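Local coordinates for uncharacterized protein (Legionella longbeachae NSW150, PDB 4JZA) that probably removes the 3-phosphate from phosphatidylinositol 3-phosphate, an activity by which this Legionella enzyme could alter lipid metabolism in its host, at residues N703-F708 against N727-G732; T771-S776 against T806-E811. All coordinates share one frame; numbering follows the deposited sequence.

In the fold
Both interactions lie in the phosphoinositide phosphatase C-terminal domain, more than 50 Å from the centre of the chain, and their centres are about 12 Å apart. Interaction 1 is a surface contact between the loop after helix 676-702 and the segment leading into helix 731-740; being exposed, it mixes polar and apolar groups without hydrogen bonds. Interaction 2 is partly buried, joins helix 772-782 to helix 794-817 and rests on the methyls of one leucine. The two meet where the 703-708 turn lies against both of these helices: Leu707 O probably bonds Thr771 OG1, the Phe708 ring packs on Thr774, and Glu704 packs on Phe809.

Interaction 1 (N703-F708 against N727-G732); sequences NERNLF and NPTPDG
A chi1 of -61°, with CG beside the backbone N, sends the Phe708 ring away from the 727-732 segment, while the backbone of the same residue presents its CB and O to Pro730. Arg705 starts in a similar way, but a bend at chi3 (55°) brings its guanidinium round to Thr729. The closest meeting is between Phe708 O and Pro730 CD, 3.4 Å apart, with CG of the same proline at 3.8 Å from that oxygen. Beside it, Phe708 CB lies 4.1 Å from Pro730 CD, the one apolar side-chain pair of the contact. Proline suits this place at the N-cap of helix 731-740: its ring restricts phi (-57°), and with no N-H to give it probably loses no hydrogen bond in the loop that leads into the helix. Its ring methylenes also give the turn a compact apolar surface.

Turned inward, the Phe708 ring packs on Ala773 of helix 772-782 and on Ile733, as an aromatic residue is suited to do in a buried place. Leu707 CB lies over one ring face, offset toward the rim, and Arg705 O comes to the ring edge in its plane. On the outer side, Arg705 and Thr729 cross at about a right angle; Arg705 NH2 is 3.9 Å from Thr729 OG1, which approaches the guanidinium obliquely. A long, flexible arginine can reach from the exposed 3-10 turn across to Thr729, its chain also touching Leu737. No hydrogen bond links the two segments, so the chemistry is that of van der Waals contact, with the polar approach at the exposed edge probably adding only a little electrostatic attraction.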
ATOM      1  N   ASN A 703      -3.442   9.994  52.425  1.00 45.75           N
ATOM      2  CA  ASN A 703      -4.363  10.368  53.476  1.00 49.47           C
ATOM      3  C   ASN A 703      -3.683  10.966  54.689  1.00 51.39           C
ATOM      4  O   ASN A 703      -4.377  11.425  55.553  1.00 57.90           O
ATOM      5  CB  ASN A 703      -5.316   9.219  53.841  1.00 51.73           C
ATOM      6  CG  ASN A 703      -6.491   9.105  52.848  1.00 53.78           C
ATOM      7  OD1 ASN A 703      -7.347   9.978  52.780  1.00 57.76           O
ATOM      8  ND2 ASN A 703      -6.523   8.028  52.069  1.00 56.27           N
ATOM      9  N   GLU A 704      -2.349  10.975  54.750  1.00 52.67           N
ATOM     10  CA  GLU A 704      -1.618  11.885  55.633  1.00 53.00           C
ATOM     11  C   GLU A 704      -1.407  13.219  54.906  1.00 54.46           C
ATOM     12  O   GLU A 704      -0.307  13.550  54.478  1.00 52.28           O
ATOM     13  CB  GLU A 704      -0.262  11.305  56.028  1.00 54.94           C
ATOM     14  CG  GLU A 704      -0.314   9.949  56.709  1.00 60.11           C
ATOM     15  CD  GLU A 704      -0.702  10.002  58.184  1.00 65.71           C
ATOM     16  OE1 GLU A 704      -0.002  10.698  58.983  1.00 59.72           O
ATOM     17  OE2 GLU A 704      -1.706   9.302  58.534  1.00 69.24           O
ATOM     18  N   ARG A 705      -2.471  14.002  54.830  1.00 59.78           N
ATOM     19  CA  ARG A 705      -2.572  15.188  53.940  1.00 65.10           C
ATOM     20  C   ARG A 705      -1.630  16.349  54.306  1.00 60.54           C
ATOM     21  O   ARG A 705      -1.305  17.190  53.466  1.00 59.52           O
ATOM     22  CB  ARG A 705      -4.039  15.687  53.861  1.00 72.34           C
ATOM     23  CG  ARG A 705      -5.063  14.550  53.743  1.00 86.30           C
ATOM     24  CD  ARG A 705      -6.454  15.037  53.411  1.00 97.34           C
ATOM     25  NE  ARG A 705      -6.404  15.855  52.199  1.00104.33           N
ATOM     26  CZ  ARG A 705      -7.263  16.826  51.898  1.00104.29           C
ATOM     27  NH1 ARG A 705      -8.266  17.114  52.721  1.00107.02           N
ATOM     28  NH2 ARG A 705      -7.118  17.516  50.773  1.00 98.21           N
ATOM     29  N   ASN A 706      -1.169  16.369  55.547  1.00 60.61           N
ATOM     30  CA  ASN A 706      -0.227  17.386  55.996  1.00 61.28           C
ATOM     31  C   ASN A 706       1.116  17.423  55.278  1.00 55.11           C
ATOM     32  O   ASN A 706       1.749  18.471  55.178  1.00 48.83           O
ATOM     33  CB  ASN A 706      -0.014  17.216  57.494  1.00 65.70           C
ATOM     34  CG  ASN A 706      -1.159  17.840  58.307  1.00 76.86           C
ATOM     35  OD1 ASN A 706      -2.117  18.431  57.751  1.00 70.62           O
ATOM     36  ND2 ASN A 706      -1.055  17.738  59.635  1.00 80.12           N
ATOM     37  N   LEU A 707       1.540  16.258  54.790  1.00 51.48           N
ATOM     38  CA  LEU A 707       2.860  16.077  54.209  1.00 48.21           C
ATOM     39  C   LEU A 707       3.050  16.843  52.911  1.00 47.92           C
ATOM     40  O   LEU A 707       4.179  16.979  52.443  1.00 45.23           O
ATOM     41  CB  LEU A 707       3.081  14.588  53.909  1.00 47.51           C
ATOM     42  CG  LEU A 707       3.113  13.643  55.094  1.00 46.38           C
ATOM     43  CD1 LEU A 707       3.368  12.215  54.635  1.00 45.56           C
ATOM     44  CD2 LEU A 707       4.201  14.095  56.067  1.00 45.36           C
ATOM     45  N   PHE A 708       1.932  17.277  52.317  1.00 46.21           N
ATOM     46  CA  PHE A 708       1.903  17.827  50.971  1.00 44.17           C
ATOM     47  C   PHE A 708       1.830  19.344  50.941  1.00 45.23           C
ATOM     48  O   PHE A 708       2.035  19.952  49.890  1.00 44.03           O
ATOM     49  CB  PHE A 708       0.733  17.196  50.211  1.00 41.75           C
ATOM     50  CG  PHE A 708       0.852  15.723  50.095  1.00 39.70           C
ATOM     51  CD1 PHE A 708       1.655  15.173  49.135  1.00 38.01           C
ATOM     52  CD2 PHE A 708       0.185  14.891  50.968  1.00 39.58           C
ATOM     53  CE1 PHE A 708       1.807  13.812  49.031  1.00 37.40           C
ATOM     54  CE2 PHE A 708       0.335  13.529  50.882  1.00 38.69           C
ATOM     55  CZ  PHE A 708       1.145  12.995  49.911  1.00 38.84           C
ATOM     56  N   ASN A 727      -4.354  27.851  49.633  1.00 59.51           N
ATOM     57  CA  ASN A 727      -4.437  26.720  48.698  1.00 61.61           C
ATOM     58  C   ASN A 727      -3.382  25.707  49.107  1.00 61.15           C
ATOM     59  O   ASN A 727      -2.458  25.428  48.360  1.00 55.03           O
ATOM     60  CB  ASN A 727      -4.233  27.224  47.255  1.00 67.13           C
ATOM     61  CG  ASN A 727      -5.187  28.362  46.884  1.00 73.45           C
ATOM     62  OD1 ASN A 727      -6.256  28.476  47.438  1.00 88.55           O
ATOM     63  ND2 ASN A 727      -4.814  29.178  45.942  1.00 75.93           N
ATOM     64  N   PRO A 728      -3.501  25.163  50.335  1.00 62.51           N
ATOM     65  CA  PRO A 728      -2.396  24.356  50.874  1.00 56.76           C
ATOM     66  C   PRO A 728      -2.022  23.117  50.013  1.00 52.27           C
ATOM     67  O   PRO A 728      -0.844  22.901  49.711  1.00 51.40           O
ATOM     68  CB  PRO A 728      -2.920  23.941  52.266  1.00 57.79           C
ATOM     69  CG  PRO A 728      -4.415  23.960  52.140  1.00 58.16           C
ATOM     70  CD  PRO A 728      -4.730  25.062  51.162  1.00 60.29           C
ATOM     71  N   THR A 729      -3.000  22.309  49.620  1.00 46.60           N
ATOM     72  CA  THR A 729      -2.685  21.057  48.957  1.00 44.46           C
ATOM     73  C   THR A 729      -2.533  21.265  47.451  1.00 42.81           C
ATOM     74  O   THR A 729      -3.397  21.830  46.839  1.00 46.64           O
ATOM     75  CB  THR A 729      -3.792  20.018  49.188  1.00 45.08           C
ATOM     76  OG1 THR A 729      -4.091  19.888  50.584  1.00 45.24           O
ATOM     77  CG2 THR A 729      -3.352  18.672  48.700  1.00 45.42           C
ATOM     78  N   PRO A 730      -1.452  20.784  46.837  1.00 40.93           N
ATOM     79  CA  PRO A 730      -1.366  20.830  45.374  1.00 40.05           C
ATOM     80  C   PRO A 730      -2.523  20.113  44.669  1.00 43.13           C
ATOM     81  O   PRO A 730      -2.995  19.051  45.134  1.00 47.55           O
ATOM     82  CB  PRO A 730      -0.051  20.102  45.051  1.00 39.73           C
ATOM     83  CG  PRO A 730       0.644  19.854  46.329  1.00 39.86           C
ATOM     84  CD  PRO A 730      -0.326  20.071  47.462  1.00 41.49           C
ATOM     85  N   ASP A 731      -2.978  20.671  43.553  1.00 43.25           N
ATOM     86  CA  ASP A 731      -4.191  20.204  42.905  1.00 43.10           C
ATOM     87  C   ASP A 731      -4.104  18.750  42.456  1.00 41.78           C
ATOM     88  O   ASP A 731      -5.112  18.007  42.574  1.00 42.60           O
ATOM     89  CB  ASP A 731      -4.556  21.103  41.715  1.00 46.09           C
ATOM     90  CG  ASP A 731      -6.042  20.957  41.279  1.00 50.79           C
ATOM     91  OD1 ASP A 731      -6.952  21.368  42.090  1.00 51.28           O
ATOM     92  OD2 ASP A 731      -6.268  20.456  40.128  1.00 48.28           O
ATOM     93  N   GLY A 732      -2.925  18.348  41.962  1.00 36.88           N
ATOM     94  CA  GLY A 732      -2.669  16.952  41.616  1.00 35.33           C
ATOM     95  C   GLY A 732      -2.947  15.961  42.733  1.00 35.17           C
ATOM     96  O   GLY A 732      -3.579  14.919  42.529  1.00 32.44           O
TER

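Interaction 2 (T771-S776 against T806-E811); sequences TEATNS and TKLFEE
Two helices of the C-terminal domain, 772-782 and 794-817, run nearly antiparallel here, their short axes 11.0 Å apart at an angle of 155°. Leu808 fills the gap from the second helix: CD1 lies against Ala773 and Ser776, one turn apart, and CD2 against the end of Glu772. CD1 is 3.7 Å from Ser776 CB and 4.2 Å from Ala773 CA. CD2 stands 3.9 Å from Glu772 CD, where the two side chains cross obliquely. An extended chain, with CG anti to the backbone N (chi1 -160°), carries the carboxylate across to the side of Leu808, at the exposed border of the interface, so its charge can remain near solvent.

Small residues suit the buried positions opposite the leucine: Ala773 lets a methyl approach its backbone, and Ser776 turns its hydroxyl to a hydrogen bond with Glu804. Leu808 also touches Leu701 of helix 676-702, so a third helix takes part. Thr771 caps the first helix, its OG1 accepting from Thr774 N at 3.2 Å in a nearly straight bond (168°). A leucine of helix 794-817 lying across small residues of the nearly antiparallel helix 772-782 is what helix-helix packing in an all-helical domain commonly looks like.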
ATOM      1  N   THR A 771       7.022  19.627  48.720  1.00 40.39           N
ATOM      2  CA  THR A 771       7.559  18.835  49.828  1.00 37.42           C
ATOM      3  C   THR A 771       8.128  17.503  49.357  1.00 38.27           C
ATOM      4  O   THR A 771       7.819  17.041  48.282  1.00 39.45           O
ATOM      5  CB  THR A 771       6.440  18.444  50.802  1.00 37.67           C
ATOM      6  OG1 THR A 771       5.503  17.591  50.133  1.00 40.34           O
ATOM      7  CG2 THR A 771       5.711  19.621  51.333  1.00 37.46           C
ATOM      8  N   GLU A 772       8.890  16.854  50.234  1.00 43.08           N
ATOM      9  CA  GLU A 772       9.462  15.559  50.017  1.00 43.85           C
ATOM     10  C   GLU A 772       8.400  14.553  49.522  1.00 43.76           C
ATOM     11  O   GLU A 772       8.628  13.807  48.548  1.00 42.90           O
ATOM     12  CB  GLU A 772      10.074  15.081  51.317  1.00 47.32           C
ATOM     13  CG  GLU A 772      11.127  13.984  51.180  1.00 54.66           C
ATOM     14  CD  GLU A 772      11.553  13.388  52.539  1.00 60.74           C
ATOM     15  OE1 GLU A 772      12.330  12.410  52.568  1.00 56.14           O
ATOM     16  OE2 GLU A 772      11.083  13.877  53.593  1.00 64.89           O
ATOM     17  N   ALA A 773       7.238  14.539  50.160  1.00 40.19           N
ATOM     18  CA  ALA A 773       6.227  13.555  49.815  1.00 38.93           C
ATOM     19  C   ALA A 773       5.604  13.795  48.450  1.00 39.71           C
ATOM     20  O   ALA A 773       5.455  12.863  47.647  1.00 40.86           O
ATOM     21  CB  ALA A 773       5.167  13.514  50.878  1.00 40.05           C
ATOM     22  N   THR A 774       5.222  15.034  48.173  1.00 40.54           N
ATOM     23  CA  THR A 774       4.732  15.397  46.833  1.00 38.98           C
ATOM     24  C   THR A 774       5.712  14.985  45.746  1.00 36.74           C
ATOM     25  O   THR A 774       5.316  14.350  44.752  1.00 36.57           O
ATOM     26  CB  THR A 774       4.474  16.904  46.722  1.00 40.98           C
ATOM     27  OG1 THR A 774       3.434  17.287  47.643  1.00 42.62           O
ATOM     28  CG2 THR A 774       4.053  17.262  45.318  1.00 40.88           C
ATOM     29  N   ASN A 775       6.990  15.263  45.939  1.00 35.57           N
ATOM     30  CA  ASN A 775       7.997  14.757  44.963  1.00 36.25           C
ATOM     31  C   ASN A 775       8.126  13.256  44.875  1.00 35.95           C
ATOM     32  O   ASN A 775       8.479  12.738  43.816  1.00 37.30           O
ATOM     33  CB  ASN A 775       9.403  15.256  45.254  1.00 37.39           C
ATOM     34  CG  ASN A 775       9.612  16.695  44.884  1.00 39.18           C
ATOM     35  OD1 ASN A 775       8.875  17.314  44.093  1.00 42.57           O
ATOM     36  ND2 ASN A 775      10.566  17.264  45.523  1.00 40.77           N
ATOM     37  N   SER A 776       7.907  12.544  45.973  1.00 35.43           N
ATOM     38  CA  SER A 776       7.970  11.101  45.903  1.00 36.19           C
ATOM     39  C   SER A 776       6.732  10.566  45.182  1.00 38.18           C
ATOM     40  O   SER A 776       6.841   9.670  44.328  1.00 38.26           O
ATOM     41  CB  SER A 776       8.104  10.505  47.284  1.00 37.42           C
ATOM     42  OG  SER A 776       7.955   9.137  47.224  1.00 38.20           O
ATOM     43  N   THR A 806       6.090   3.873  52.019  1.00 42.74           N
ATOM     44  CA  THR A 806       5.767   3.307  53.310  1.00 44.01           C
ATOM     45  C   THR A 806       6.555   4.027  54.400  1.00 43.82           C
ATOM     46  O   THR A 806       6.010   4.328  55.433  1.00 43.01           O
ATOM     47  CB  THR A 806       5.978   1.793  53.308  1.00 44.34           C
ATOM     48  OG1 THR A 806       5.034   1.184  52.402  1.00 45.22           O
ATOM     49  CG2 THR A 806       5.746   1.244  54.654  1.00 45.65           C
ATOM     50  N   LYS A 807       7.817   4.335  54.149  1.00 45.06           N
ATOM     51  CA  LYS A 807       8.622   5.070  55.113  1.00 49.62           C
ATOM     52  C   LYS A 807       8.071   6.469  55.430  1.00 49.21           C
ATOM     53  O   LYS A 807       7.859   6.834  56.604  1.00 46.73           O
ATOM     54  CB  LYS A 807      10.021   5.228  54.590  1.00 57.90           C
ATOM     55  CG  LYS A 807      11.057   4.679  55.536  1.00 70.29           C
ATOM     56  CD  LYS A 807      11.812   3.526  54.848  1.00 91.20           C
ATOM     57  CE  LYS A 807      12.945   2.961  55.706  1.00 99.43           C
ATOM     58  NZ  LYS A 807      14.207   2.835  54.916  1.00106.67           N
ATOM     59  N   LEU A 808       7.822   7.252  54.387  1.00 46.36           N
ATOM     60  CA  LEU A 808       7.136   8.533  54.549  1.00 44.39           C
ATOM     61  C   LEU A 808       5.867   8.411  55.363  1.00 42.80           C
ATOM     62  O   LEU A 808       5.640   9.228  56.204  1.00 43.35           O
ATOM     63  CB  LEU A 808       6.819   9.160  53.203  1.00 44.57           C
ATOM     64  CG  LEU A 808       8.081   9.601  52.438  1.00 47.98           C
ATOM     65  CD1 LEU A 808       7.785   9.855  50.956  1.00 48.52           C
ATOM     66  CD2 LEU A 808       8.729  10.813  53.081  1.00 48.93           C
ATOM     67  N   PHE A 809       5.060   7.385  55.133  1.00 44.53           N
ATOM     68  CA  PHE A 809       3.817   7.149  55.904  1.00 46.54           C
ATOM     69  C   PHE A 809       4.087   6.866  57.384  1.00 46.15           C
ATOM     70  O   PHE A 809       3.515   7.512  58.262  1.00 47.00           O
ATOM     71  CB  PHE A 809       2.989   6.010  55.273  1.00 48.52           C
ATOM     72  CG  PHE A 809       1.832   5.560  56.121  1.00 53.15           C
ATOM     73  CD1 PHE A 809       0.745   6.415  56.383  1.00 56.11           C
ATOM     74  CD2 PHE A 809       1.822   4.290  56.672  1.00 54.27           C
ATOM     75  CE1 PHE A 809      -0.321   6.009  57.193  1.00 53.93           C
ATOM     76  CE2 PHE A 809       0.777   3.893  57.480  1.00 55.46           C
ATOM     77  CZ  PHE A 809      -0.298   4.753  57.737  1.00 55.11           C
ATOM     78  N   GLU A 810       4.973   5.928  57.663  1.00 47.21           N
ATOM     79  CA  GLU A 810       5.387   5.624  59.052  1.00 49.62           C
ATOM     80  C   GLU A 810       5.987   6.829  59.788  1.00 47.13           C
ATOM     81  O   GLU A 810       5.649   7.078  60.931  1.00 45.63           O
ATOM     82  CB  GLU A 810       6.400   4.433  59.094  1.00 53.05           C
ATOM     83  CG  GLU A 810       5.820   3.065  58.708  1.00 55.21           C
ATOM     84  CD  GLU A 810       6.873   2.027  58.309  1.00 59.16           C
ATOM     85  OE1 GLU A 810       8.091   2.316  58.403  1.00 64.54           O
ATOM     86  OE2 GLU A 810       6.480   0.918  57.876  1.00 57.11           O
ATOM     87  N   GLU A 811       6.896   7.556  59.167  1.00 49.52           N
ATOM     88  CA  GLU A 811       7.496   8.675  59.856  1.00 52.00           C
ATOM     89  C   GLU A 811       6.437   9.661  60.226  1.00 50.63           C
ATOM     90  O   GLU A 811       6.460  10.210  61.319  1.00 55.75           O
ATOM     91  CB  GLU A 811       8.555   9.352  59.022  1.00 59.50           C
ATOM     92  CG  GLU A 811       9.978   8.824  59.277  1.00 66.31           C
ATOM     93  CD  GLU A 811      10.933   9.107  58.098  1.00 75.52           C
ATOM     94  OE1 GLU A 811      10.514   9.872  57.154  1.00 77.54           O
ATOM     95  OE2 GLU A 811      12.079   8.557  58.097  1.00 67.12           O
TER